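Local coordinates for AlgX/AlgJ SGNH hydrolase-like domain-containing protein (Eubacterium siraeum, PDB 4NZK), which is of unknown function but belongs to the DHHW family of the SGNH hydrolase clan and may be a hydrolase, at residues G61-D66 and Y113-G118; A181-K186 and N277-K282; K93-S98 and D314-D319; D128-I133 and M333-A338. All coordinates share one frame; numbering follows the deposited sequence. Where two conformers were deposited one is given.

Contact 1. Residues G61-D66 and Y113-G118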
loop_
_atom_site.group_PDB
_atom_site.type_symbol
_atom_site.label_atom_id
_atom_site.label_comp_id
_atom_site.label_asym_id
_atom_site.label_seq_id
_atom_site.Cartn_x
_atom_site.Cartn_y
_atom_site.Cartn_z
ATOM N N GLY A 61 -0.690 -12.371 -17.718
ATOM C CA GLY A 61 -1.755 -11.850 -16.843
ATOM C C GLY A 61 -1.975 -10.366 -16.893
ATOM O O GLY A 61 -2.731 -9.834 -16.079
ATOM N N GLN A 62 -1.338 -9.703 -17.860
ATOM C CA GLN A 62 -1.418 -8.266 -18.038
ATOM C C GLN A 62 -2.074 -7.952 -19.376
ATOM O O GLN A 62 -1.990 -8.702 -20.338
ATOM C CB GLN A 62 -0.026 -7.623 -18.036
ATOM C CG GLN A 62 0.965 -8.194 -17.040
ATOM C CD GLN A 62 0.501 -8.092 -15.610
ATOM O OE1 GLN A 62 0.128 -7.021 -15.146
ATOM N NE2 GLN A 62 0.559 -9.209 -14.893
ATOM N N LEU A 63 -2.677 -6.784 -19.435
ATOM C CA LEU A 63 -3.157 -6.193 -20.687
ATOM C C LEU A 63 -2.356 -4.933 -20.955
ATOM O O LEU A 63 -2.270 -4.041 -20.113
ATOM C CB LEU A 63 -4.638 -5.828 -20.528
ATOM C CG LEU A 63 -5.318 -5.070 -21.687
ATOM C CD1 LEU A 63 -5.403 -5.952 -22.925
ATOM C CD2 LEU A 63 -6.699 -4.537 -21.336
ATOM N N VAL A 64 -1.791 -4.860 -22.156
ATOM C CA VAL A 64 -1.186 -3.663 -22.660
ATOM C C VAL A 64 -2.167 -3.075 -23.656
ATOM O O VAL A 64 -2.547 -3.730 -24.625
ATOM C CB VAL A 64 0.144 -3.948 -23.323
ATOM C CG1 VAL A 64 0.724 -2.660 -23.906
ATOM C CG2 VAL A 64 1.098 -4.546 -22.322
ATOM N N VAL A 65 -2.580 -1.837 -23.416
ATOM C CA VAL A 65 -3.605 -1.219 -24.259
ATOM C C VAL A 65 -3.466 0.292 -24.250
ATOM O O VAL A 65 -3.011 0.867 -23.272
ATOM C CB VAL A 65 -4.998 -1.658 -23.751
ATOM C CG1 VAL A 65 -5.218 -1.221 -22.310
ATOM C CG2 VAL A 65 -6.137 -1.223 -24.668
ATOM N N ASP A 66 -3.799 0.928 -25.380
ATOM C CA ASP A 66 -3.775 2.376 -25.436
ATOM C C ASP A 66 -5.155 2.947 -25.117
ATOM O O ASP A 66 -6.178 2.514 -25.660
ATOM C CB ASP A 66 -3.293 2.861 -26.810
ATOM C CG ASP A 66 -1.808 2.597 -27.067
ATOM O OD1 ASP A 66 -1.148 1.917 -26.271
ATOM O OD2 ASP A 66 -1.294 3.077 -28.104
ATOM N N TYR A 113 -10.868 0.198 -12.100
ATOM C CA TYR A 113 -11.423 1.446 -12.567
ATOM C C TYR A 113 -11.189 1.793 -14.033
ATOM O O TYR A 113 -11.987 2.512 -14.624
ATOM C CB TYR A 113 -10.859 2.599 -11.739
ATOM C CG TYR A 113 -10.958 2.393 -10.244
ATOM C CD1 TYR A 113 -12.189 2.319 -9.625
ATOM C CD2 TYR A 113 -9.838 2.301 -9.463
ATOM C CE1 TYR A 113 -12.295 2.100 -8.248
ATOM C CE2 TYR A 113 -9.923 2.107 -8.087
ATOM C CZ TYR A 113 -11.168 2.013 -7.479
ATOM O OH TYR A 113 -11.226 1.808 -6.124
ATOM N N TYR A 114 -10.081 1.322 -14.596
ATOM C CA TYR A 114 -9.600 1.792 -15.889
ATOM C C TYR A 114 -9.574 0.782 -17.032
ATOM O O TYR A 114 -9.121 1.121 -18.114
ATOM C CB TYR A 114 -8.189 2.328 -15.694
ATOM C CG TYR A 114 -8.158 3.561 -14.804
ATOM C CD1 TYR A 114 -8.618 4.779 -15.258
ATOM C CD2 TYR A 114 -7.666 3.509 -13.535
ATOM C CE1 TYR A 114 -8.578 5.912 -14.453
ATOM C CE2 TYR A 114 -7.600 4.635 -12.730
ATOM C CZ TYR A 114 -8.069 5.835 -13.188
ATOM O OH TYR A 114 -7.982 6.915 -12.350
ATOM N N LEU A 115 -10.060 -0.425 -16.800
ATOM C CA LEU A 115 -10.121 -1.407 -17.872
ATOM C C LEU A 115 -11.079 -0.925 -18.943
ATOM O O LEU A 115 -12.208 -0.519 -18.619
ATOM C CB LEU A 115 -10.524 -2.771 -17.281
ATOM C CG LEU A 115 -10.213 -4.035 -18.032
ATOM C CD1 LEU A 115 -8.704 -4.183 -18.283
ATOM C CD2 LEU A 115 -10.763 -5.202 -17.247
ATOM N N PRO A 116 -10.641 -0.942 -20.222
ATOM C CA PRO A 116 -11.518 -0.407 -21.237
ATOM C C PRO A 116 -12.658 -1.323 -21.556
ATOM O O PRO A 116 -12.716 -2.491 -21.101
ATOM C CB PRO A 116 -10.622 -0.221 -22.470
ATOM C CG PRO A 116 -9.324 -0.785 -22.143
ATOM C CD PRO A 116 -9.286 -1.207 -20.723
ATOM N N GLU A 117 -13.578 -0.784 -22.337
ATOM C CA GLU A 117 -14.762 -1.539 -22.716
ATOM C C GLU A 117 -14.374 -2.800 -23.480
ATOM O O GLU A 117 -13.401 -2.817 -24.245
ATOM C CB GLU A 117 -15.728 -0.682 -23.537
ATOM C CG GLU A 117 -15.227 -0.345 -24.928
ATOM N N GLY A 118 -15.128 -3.866 -23.237
ATOM C CA GLY A 118 -14.898 -5.109 -23.953
ATOM C C GLY A 118 -14.007 -6.115 -23.269
ATOM O O GLY A 118 -13.855 -7.215 -23.772
#
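L63 and V65 project from the middle strand, 62-67, of a small three-stranded antiparallel sheet and pack against L115 and P116, in the loop that follows the short helix 111-114. Two residues apart on an extended chain, L63 and V65 share one face of the sheet, while the opposite face sends Q62 toward helix 203-206. The contact is purely apolar. L63 has CG anti to its own nitrogen (chi1 175°), an extension that carries the branched end toward the loop. Of its two methyls it is CD2 that makes the approach, 3.7 Å from L115 CD1, the two leucine side chains meeting at a slant. The same CD2 lies 4.3 Å from P116 CD and so sits against both loop residues. L115 starts off past the strand rather than at it, and its tip turns back to touch L63; it also rests on I74 of the adjacent strand 70-75, so it lies over two strands of the sheet. P116 suits this loop because its ring is compact, rigid and without a side-chain polar group that burial would leave needing a partner. V65, beta-branched as is common in strands, offers the ring both methyls: at chi1 60° they spread so that CG1 and CG2 each stand 4.1 Å from P116 CG, the ring carbon nearest V65.

Contact 2. Residues A181-K186 and N277-K282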
loop_
_atom_site.group_PDB
_atom_site.type_symbol
_atom_site.label_atom_id
_atom_site.label_comp_id
_atom_site.label_asym_id
_atom_site.label_seq_id
_atom_site.Cartn_x
_atom_site.Cartn_y
_atom_site.Cartn_z
ATOM N N ALA A 181 -10.023 6.515 11.901
ATOM C CA ALA A 181 -9.186 6.483 13.109
ATOM C C ALA A 181 -9.292 7.771 13.957
ATOM O O ALA A 181 -8.688 7.860 15.021
ATOM C CB ALA A 181 -7.747 6.216 12.727
ATOM N N GLN A 182 -10.068 8.739 13.487
ATOM C CA GLN A 182 -10.280 10.015 14.174
ATOM C C GLN A 182 -9.035 10.927 14.302
ATOM O O GLN A 182 -8.944 11.778 15.214
ATOM C CB GLN A 182 -10.967 9.812 15.540
ATOM C CG GLN A 182 -12.248 9.047 15.474
ATOM C CD GLN A 182 -13.288 9.670 14.577
ATOM O OE1 GLN A 182 -13.517 10.861 14.589
ATOM N NE2 GLN A 182 -13.930 8.840 13.797
ATOM N N VAL A 183 -8.122 10.801 13.354
ATOM C CA VAL A 183 -6.946 11.666 13.247
ATOM C C VAL A 183 -6.785 12.073 11.775
ATOM O O VAL A 183 -5.836 11.675 11.083
ATOM C CB VAL A 183 -5.665 10.998 13.788
ATOM C CG1 VAL A 183 -5.652 11.031 15.301
ATOM C CG2 VAL A 183 -5.506 9.571 13.281
ATOM N N PRO A 184 -7.714 12.887 11.291
ATOM C CA PRO A 184 -7.747 13.173 9.840
ATOM C C PRO A 184 -6.491 13.809 9.276
ATOM O O PRO A 184 -5.808 14.557 9.981
ATOM C CB PRO A 184 -8.937 14.114 9.677
ATOM C CG PRO A 184 -9.381 14.453 11.027
ATOM C CD PRO A 184 -8.867 13.457 11.990
ATOM N N VAL A 185 -6.205 13.488 8.007
ATOM C CA VAL A 185 -5.073 14.041 7.295
ATOM C C VAL A 185 -5.251 15.545 7.056
ATOM O O VAL A 185 -6.367 16.104 7.113
ATOM C CB VAL A 185 -4.833 13.344 5.936
ATOM C CG1 VAL A 185 -4.611 11.844 6.136
ATOM C CG2 VAL A 185 -5.985 13.589 4.971
ATOM N N LYS A 186 -4.112 16.188 6.852
ATOM C CA LYS A 186 -4.102 17.550 6.366
ATOM C C LYS A 186 -4.296 17.563 4.861
ATOM O O LYS A 186 -4.166 16.540 4.176
ATOM C CB LYS A 186 -2.785 18.223 6.722
ATOM C CG LYS A 186 -2.520 18.345 8.210
ATOM C CD LYS A 186 -1.264 19.172 8.468
ATOM C CE LYS A 186 -0.883 19.283 9.920
ATOM N NZ LYS A 186 -1.952 19.941 10.712
ATOM N N ASN A 277 3.907 15.142 16.477
ATOM C CA ASN A 277 2.534 15.133 16.927
ATOM C C ASN A 277 2.413 14.172 18.101
ATOM O O ASN A 277 2.216 12.978 17.931
ATOM C CB ASN A 277 1.581 14.740 15.807
ATOM C CG ASN A 277 0.118 14.850 16.220
ATOM O OD1 ASN A 277 -0.187 15.079 17.392
ATOM N ND2 ASN A 277 -0.786 14.653 15.281
ATOM N N LYS A 278 2.499 14.722 19.300
ATOM C CA LYS A 278 2.513 13.922 20.515
ATOM C C LYS A 278 1.116 13.616 21.014
ATOM O O LYS A 278 0.743 13.977 22.112
ATOM C CB LYS A 278 3.321 14.658 21.577
ATOM C CG LYS A 278 4.718 15.034 21.124
ATOM C CD LYS A 278 5.551 13.863 20.679
ATOM C CE LYS A 278 7.016 14.258 20.537
ATOM N NZ LYS A 278 7.793 13.188 19.852
ATOM N N ASN A 279 0.358 12.884 20.209
ATOM C CA ASN A 279 -1.011 12.599 20.543
ATOM C C ASN A 279 -1.273 11.219 21.179
ATOM O O ASN A 279 -2.434 10.842 21.387
ATOM C CB ASN A 279 -1.880 12.804 19.323
ATOM C CG ASN A 279 -1.647 11.784 18.238
ATOM O OD1 ASN A 279 -0.854 10.877 18.370
ATOM N ND2 ASN A 279 -2.354 11.970 17.117
ATOM N N GLY A 280 -0.200 10.500 21.497
ATOM C CA GLY A 280 -0.282 9.195 22.094
ATOM C C GLY A 280 -0.744 8.074 21.196
ATOM O O GLY A 280 -0.808 6.930 21.644
ATOM N N ARG A 281 -1.036 8.373 19.926
ATOM C CA ARG A 281 -1.476 7.331 18.981
ATOM C C ARG A 281 -0.256 6.726 18.320
ATOM O O ARG A 281 0.554 7.432 17.714
ATOM C CB ARG A 281 -2.430 7.916 17.940
ATOM C CG ARG A 281 -3.684 8.547 18.507
ATOM C CD ARG A 281 -4.685 7.524 19.060
ATOM N NE ARG A 281 -5.258 6.693 18.008
ATOM C CZ ARG A 281 -6.264 7.056 17.215
ATOM N NH1 ARG A 281 -6.850 8.256 17.325
ATOM N NH2 ARG A 281 -6.691 6.214 16.281
ATOM N N LYS A 282 -0.133 5.404 18.435
ATOM C CA LYS A 282 1.027 4.672 17.947
ATOM C C LYS A 282 0.536 3.587 17.010
ATOM O O LYS A 282 -0.139 2.661 17.433
ATOM C CB LYS A 282 1.851 4.106 19.117
ATOM C CG LYS A 282 2.378 5.202 20.048
ATOM C CD LYS A 282 3.180 4.657 21.213
ATOM C CE LYS A 282 3.653 5.783 22.110
ATOM N NZ LYS A 282 4.534 5.254 23.182
#
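A Schellman motif ends helix 167-180, and at it the guanidinium of R281 takes hold of A181 O. Q182, with positive phi, turns the chain out of the helix, and the A181 carbonyl beside it faces the loop 277-282. R281 comes end-on with two nitrogens to that single oxygen: NH2 is 2.9 Å from A181 O, in the carbonyl plane and on a lone pair, while NH1 is 3.0 Å from A181 O and lies nearly along the C=O axis (170°). Because the oxygen stays almost in the guanidinium plane, the fork is nearly flat, though neither N-H points quite straight at it. The positive group would also suit the negative end of the helix dipole. Two bends, at chi2 -72° and chi3 -67°, fold the long chain so that its head reaches the helix end; NE forms a salt bridge with D328, which fixes the head's rotation. V183 CG1 packs obliquely beside R281 NH1, at 3.6 Å, and is 3.9 Å from N279 ND2. N279 makes an Asx turn, its OD1 accepting from R281 N at 3.0 Å, and its ND2 bonds to S301 O; G280, between them, has the positive phi that glycine tolerates. A methionine in place of R281 would probably leave A181 O without these two donors and D328 without this ionic partner. The contact thus joins the end of helix 167-180 to the loop between strands 270-275 and 282-287, with F302, just before strand 304-309, touching both V183 and R281.

Contact 3. Residues K93-S98 and D314-D319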
loop_
_atom_site.group_PDB
_atom_site.type_symbol
_atom_site.label_atom_id
_atom_site.label_comp_id
_atom_site.label_asym_id
_atom_site.label_seq_id
_atom_site.Cartn_x
_atom_site.Cartn_y
_atom_site.Cartn_z
ATOM N N LYS A 93 -6.294 -10.142 15.827
ATOM C CA LYS A 93 -7.120 -9.303 16.690
ATOM C C LYS A 93 -7.422 -9.999 18.023
ATOM O O LYS A 93 -7.358 -9.368 19.091
ATOM C CB LYS A 93 -8.391 -8.884 15.974
ATOM C CG LYS A 93 -9.412 -8.209 16.873
ATOM C CD LYS A 93 -8.970 -6.887 17.484
ATOM C CE LYS A 93 -10.044 -6.410 18.470
ATOM N NZ LYS A 93 -9.720 -5.045 18.962
ATOM N N GLU A 94 -7.709 -11.309 17.972
ATOM C CA GLU A 94 -7.956 -12.039 19.225
ATOM C C GLU A 94 -6.709 -11.961 20.137
ATOM O O GLU A 94 -6.840 -11.886 21.364
ATOM C CB GLU A 94 -8.291 -13.514 18.947
ATOM C CG GLU A 94 -9.610 -13.814 18.271
ATOM C CD GLU A 94 -9.727 -15.282 17.798
ATOM O OE1 GLU A 94 -8.888 -16.150 18.172
ATOM O OE2 GLU A 94 -10.643 -15.553 16.997
ATOM N N LYS A 95 -5.529 -12.074 19.541
ATOM C CA LYS A 95 -4.248 -12.050 20.277
ATOM C C LYS A 95 -3.930 -10.703 20.907
ATOM O O LYS A 95 -3.345 -10.641 21.982
ATOM C CB LYS A 95 -3.069 -12.440 19.388
ATOM C CG LYS A 95 -3.145 -13.842 18.823
ATOM C CD LYS A 95 -3.592 -14.826 19.877
ATOM C CE LYS A 95 -3.507 -16.254 19.352
ATOM N NZ LYS A 95 -3.398 -17.269 20.425
ATOM N N VAL A 96 -4.283 -9.605 20.223
ATOM C CA VAL A 96 -3.996 -8.289 20.784
ATOM C C VAL A 96 -5.095 -7.756 21.701
ATOM O O VAL A 96 -4.846 -6.906 22.545
ATOM C CB VAL A 96 -3.567 -7.259 19.726
ATOM C CG1 VAL A 96 -2.324 -7.730 19.002
ATOM C CG2 VAL A 96 -4.679 -6.916 18.725
ATOM N N GLY A 97 -6.320 -8.236 21.531
ATOM C CA GLY A 97 -7.392 -7.928 22.442
ATOM C C GLY A 97 -8.133 -6.640 22.142
ATOM O O GLY A 97 -7.877 -5.935 21.140
ATOM N N SER A 98 -9.073 -6.324 23.022
ATOM C CA SER A 98 -9.986 -5.202 22.805
ATOM C C SER A 98 -9.342 -3.832 22.848
ATOM O O SER A 98 -9.875 -2.894 22.249
ATOM C CB SER A 98 -11.110 -5.242 23.835
ATOM O OG SER A 98 -10.569 -5.171 25.139
ATOM N N ASP A 314 10.385 -11.092 11.206
ATOM C CA ASP A 314 10.958 -12.221 11.925
ATOM C C ASP A 314 10.748 -12.192 13.425
ATOM O O ASP A 314 11.633 -12.525 14.197
ATOM C CB ASP A 314 12.442 -12.291 11.576
ATOM C CG ASP A 314 12.663 -12.737 10.149
ATOM O OD1 ASP A 314 12.199 -13.851 9.800
ATOM O OD2 ASP A 314 13.274 -11.969 9.375
ATOM N N LEU A 315 9.571 -11.745 13.820
ATOM C CA LEU A 315 9.160 -11.681 15.191
ATOM C C LEU A 315 7.743 -12.230 15.326
ATOM O O LEU A 315 7.127 -12.628 14.352
ATOM C CB LEU A 315 9.192 -10.231 15.655
ATOM C CG LEU A 315 10.509 -9.503 15.719
ATOM C CD1 LEU A 315 10.244 -8.086 16.173
ATOM C CD2 LEU A 315 11.462 -10.208 16.662
ATOM N N TYR A 316 7.228 -12.220 16.552
ATOM C CA TYR A 316 5.836 -12.588 16.833
ATOM C C TYR A 316 5.038 -11.286 17.009
ATOM O O TYR A 316 5.205 -10.554 17.960
ATOM C CB TYR A 316 5.759 -13.472 18.061
ATOM C CG TYR A 316 4.350 -13.855 18.478
ATOM C CD1 TYR A 316 3.497 -14.534 17.605
ATOM C CD2 TYR A 316 3.873 -13.562 19.748
ATOM C CE1 TYR A 316 2.203 -14.911 17.982
ATOM C CE2 TYR A 316 2.591 -13.925 20.139
ATOM C CZ TYR A 316 1.753 -14.602 19.258
ATOM O OH TYR A 316 0.496 -14.954 19.648
ATOM N N ALA A 317 4.190 -11.001 16.040
ATOM C CA ALA A 317 3.550 -9.691 15.954
ATOM C C ALA A 317 2.757 -9.254 17.197
ATOM O O ALA A 317 2.842 -8.082 17.603
ATOM C CB ALA A 317 2.721 -9.560 14.669
ATOM N N PRO A 318 2.005 -10.166 17.821
ATOM C CA PRO A 318 1.245 -9.681 18.986
ATOM C C PRO A 318 2.162 -9.167 20.112
ATOM O O PRO A 318 1.847 -8.171 20.785
ATOM C CB PRO A 318 0.417 -10.899 19.395
ATOM C CG PRO A 318 0.225 -11.620 18.085
ATOM C CD PRO A 318 1.555 -11.490 17.374
ATOM N N ASP A 319 3.302 -9.816 20.296
ATOM C CA ASP A 319 4.256 -9.360 21.302
ATOM C C ASP A 319 4.930 -8.047 20.864
ATOM O O ASP A 319 5.215 -7.196 21.689
ATOM C CB ASP A 319 5.301 -10.419 21.569
ATOM C CG ASP A 319 4.798 -11.530 22.487
ATOM O OD1 ASP A 319 3.668 -11.463 23.031
ATOM O OD2 ASP A 319 5.610 -12.467 22.685
#
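K95 lays its aliphatic root over the ring of P318, CB lying 3.6 Å from P318 CG and 3.8 Å from P318 CB. In the conformer described K95 CG, anti to the carbonyl carbon (chi1 -62°), is 3.9 Å from Y316 OH, and a bend at chi2 (-43°) keeps K95 CD 4.1 Å from Y316 OH, the two side chains meeting at about a right angle. A lysine suits this rim: its methylenes cover apolar surface while the ammonium end leads away from the contact. On the buried side V96 CG1 lies 4.1 Å from P318 CA and 4.2 Å from P318 CB, a short branch suited to two helix ends this close. P318 belongs to the first turn of helix 317-323, where a proline costs no helical hydrogen bond, and Y316 stands just before it at the N-cap position. With CG anti to its backbone nitrogen (chi1 177°), Y316 folds its ring back over the proline, so that P318 CD stands 3.4 Å above the ring centre, as in a CH-pi contact. Where helix 83-96 ends, G97 adopts positive phi with a backbone at which a CB would collide with the V96 carbonyl oxygen. K93 NZ reaches forward to G97 O at 3.0 Å and also to V100 O. K322, a turn further along, bonds through NZ to both K95 O and P318 O. The contact therefore sets the end of helix 83-96 against the start of helix 317-323, V96 also lying on V102 of strand 101-107.

Contact 4. Residues D128-I133 and M333-A338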
loop_
_atom_site.group_PDB
_atom_site.type_symbol
_atom_site.label_atom_id
_atom_site.label_comp_id
_atom_site.label_asym_id
_atom_site.label_seq_id
_atom_site.Cartn_x
_atom_site.Cartn_y
_atom_site.Cartn_z
ATOM N N ASP A 128 -15.811 -7.262 -5.199
ATOM C CA ASP A 128 -16.399 -8.486 -4.627
ATOM C C ASP A 128 -15.444 -9.145 -3.630
ATOM O O ASP A 128 -15.880 -9.640 -2.589
ATOM C CB ASP A 128 -16.760 -9.498 -5.724
ATOM C CG ASP A 128 -18.060 -9.199 -6.458
ATOM O OD1 ASP A 128 -18.893 -8.346 -6.004
ATOM O OD2 ASP A 128 -18.261 -9.892 -7.517
ATOM N N SER A 129 -14.147 -9.174 -3.943
ATOM C CA SER A 129 -13.175 -9.768 -3.008
ATOM C C SER A 129 -13.029 -8.937 -1.762
ATOM O O SER A 129 -12.950 -9.469 -0.656
ATOM C CB SER A 129 -11.801 -9.908 -3.662
ATOM O OG SER A 129 -11.856 -10.842 -4.743
ATOM N N ILE A 130 -12.993 -7.621 -1.943
ATOM C CA ILE A 130 -12.895 -6.722 -0.803
ATOM C C ILE A 130 -14.129 -6.867 0.127
ATOM O O ILE A 130 -14.015 -6.901 1.372
ATOM C CB ILE A 130 -12.701 -5.276 -1.319
ATOM C CG1 ILE A 130 -11.333 -5.175 -2.015
ATOM C CG2 ILE A 130 -12.874 -4.250 -0.220
ATOM C CD1 ILE A 130 -11.142 -3.934 -2.817
ATOM N N ASN A 131 -15.296 -6.994 -0.485
ATOM C CA ASN A 131 -16.517 -7.245 0.288
ATOM C C ASN A 131 -16.467 -8.570 1.035
ATOM O O ASN A 131 -16.869 -8.645 2.216
ATOM C CB ASN A 131 -17.765 -7.211 -0.590
ATOM C CG ASN A 131 -18.109 -5.820 -1.084
ATOM O OD1 ASN A 131 -17.669 -4.808 -0.522
ATOM N ND2 ASN A 131 -18.940 -5.761 -2.114
ATOM N N SER A 132 -16.017 -9.622 0.345
ATOM C CA SER A 132 -15.944 -10.953 0.963
ATOM C C SER A 132 -15.076 -10.926 2.219
ATOM O O SER A 132 -15.435 -11.459 3.269
ATOM C CB SER A 132 -15.409 -11.969 -0.044
ATOM O OG SER A 132 -15.180 -13.226 0.593
ATOM N N ILE A 133 -13.905 -10.294 2.105
ATOM C CA ILE A 133 -13.020 -10.135 3.245
ATOM C C ILE A 133 -13.732 -9.365 4.378
ATOM O O ILE A 133 -13.748 -9.795 5.533
ATOM C CB ILE A 133 -11.708 -9.437 2.818
ATOM C CG1 ILE A 133 -10.875 -10.381 1.949
ATOM C CG2 ILE A 133 -10.920 -8.963 4.045
ATOM C CD1 ILE A 133 -9.802 -9.703 1.153
HETATM N N MSE A 333 -3.101 -3.663 1.889
HETATM C CA MSE A 333 -2.479 -4.324 0.758
HETATM C C MSE A 333 -3.418 -4.339 -0.398
HETATM O O MSE A 333 -4.601 -4.028 -0.248
HETATM C CB MSE A 333 -2.095 -5.755 1.120
HETATM C CG MSE A 333 -3.205 -6.623 1.729
HETATM SE SE MSE A 333 -2.221 -8.270 2.280
HETATM C CE MSE A 333 -1.966 -7.318 3.987
ATOM N N CYS A 334 -2.916 -4.692 -1.573
ATOM C CA CYS A 334 -3.794 -4.810 -2.727
ATOM C C CYS A 334 -4.528 -6.149 -2.693
ATOM O O CYS A 334 -4.173 -7.079 -1.983
ATOM C CB CYS A 334 -3.025 -4.629 -4.032
ATOM S SG CYS A 334 -2.038 -6.082 -4.476
ATOM N N THR A 335 -5.556 -6.236 -3.516
ATOM C CA THR A 335 -6.396 -7.420 -3.567
ATOM C C THR A 335 -5.612 -8.674 -3.897
ATOM O O THR A 335 -5.826 -9.711 -3.297
ATOM C CB THR A 335 -7.534 -7.250 -4.563
ATOM O OG1 THR A 335 -7.017 -6.592 -5.731
ATOM C CG2 THR A 335 -8.693 -6.445 -3.942
ATOM N N PHE A 336 -4.704 -8.592 -4.864
ATOM C CA PHE A 336 -3.940 -9.776 -5.235
ATOM C C PHE A 336 -3.185 -10.349 -4.022
ATOM O O PHE A 336 -3.050 -11.548 -3.853
ATOM C CB PHE A 336 -2.923 -9.432 -6.301
ATOM C CG PHE A 336 -3.493 -9.123 -7.650
ATOM C CD1 PHE A 336 -3.675 -10.140 -8.595
ATOM C CD2 PHE A 336 -3.759 -7.823 -8.032
ATOM C CE1 PHE A 336 -4.155 -9.859 -9.868
ATOM C CE2 PHE A 336 -4.222 -7.545 -9.305
ATOM C CZ PHE A 336 -4.401 -8.554 -10.232
ATOM N N SER A 337 -2.661 -9.469 -3.183
ATOM C CA SER A 337 -1.948 -9.920 -1.989
ATOM C C SER A 337 -2.904 -10.537 -0.971
ATOM O O SER A 337 -2.611 -11.592 -0.412
ATOM C CB SER A 337 -1.207 -8.786 -1.309
ATOM O OG SER A 337 -0.119 -8.371 -2.062
ATOM N N ALA A 338 -4.050 -9.890 -0.730
ATOM C CA ALA A 338 -4.964 -10.368 0.290
ATOM C C ALA A 338 -5.588 -11.699 -0.078
ATOM O O ALA A 338 -5.861 -12.491 0.812
ATOM C CB ALA A 338 -6.063 -9.354 0.531
#
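I130 of helix 126-136 meets T335 at the start of helix 335-339, where the central sheet of this SGNH-like alpha/beta fold is overlaid by helices. The bond from CA to CB runs past T335 rather than at it, and the outer atoms come nearer. CG1, anti to the carbonyl carbon (chi1 -66°), is the branch that makes the approach, standing 3.5 Å from T335 CG2 in the threonine conformer described. Beyond it CD1 stays against the same methyl, at 3.7 Å from T335 CG2, so the end of the isoleucine runs across the threonine at about a right angle, and the chain also rests on V106 of strand 101-107. Threonine suits this place because its two branches divide the work: the methyl goes to the isoleucine, while the buried OG1 bonds to H126 ND1. Before it, C334 occupies the N-cap position at the end of strand 328-334; its CB points away from helix 126-136, and its sulfur is covalently linked to an unidentified ligand, probably from the crystallisation liquor. One turn along each helix the packing repeats in smaller form. At I133 and A338, both touching Y85 of helix 83-96, the backbones stand farther apart. The long branch of I133 reaches across to the short methyl, its tip CD1 ending 3.8 Å from A338 CB.

In the fold
From the N terminus, the first loop to close is that of contact 1, which returns 113-118 to the small antiparallel sheet at strand 62-67. Inside this loop lies 93-98, whose partner 314-319 comes much later, so contacts 1 and 3 cross. Contact 4 opens at 128-133, after contact 1 has closed, and ends at 333-338, crossing contact 3 in turn. Contact 2 is nested within both of these long loops. Contacts 3 and 4, with centres about 22 Å apart, bring helices 83-96 and 126-136 to the C-terminal elements flanking strand 328-334; contact 2 joins helix 167-180 to the loop before strand 282-287.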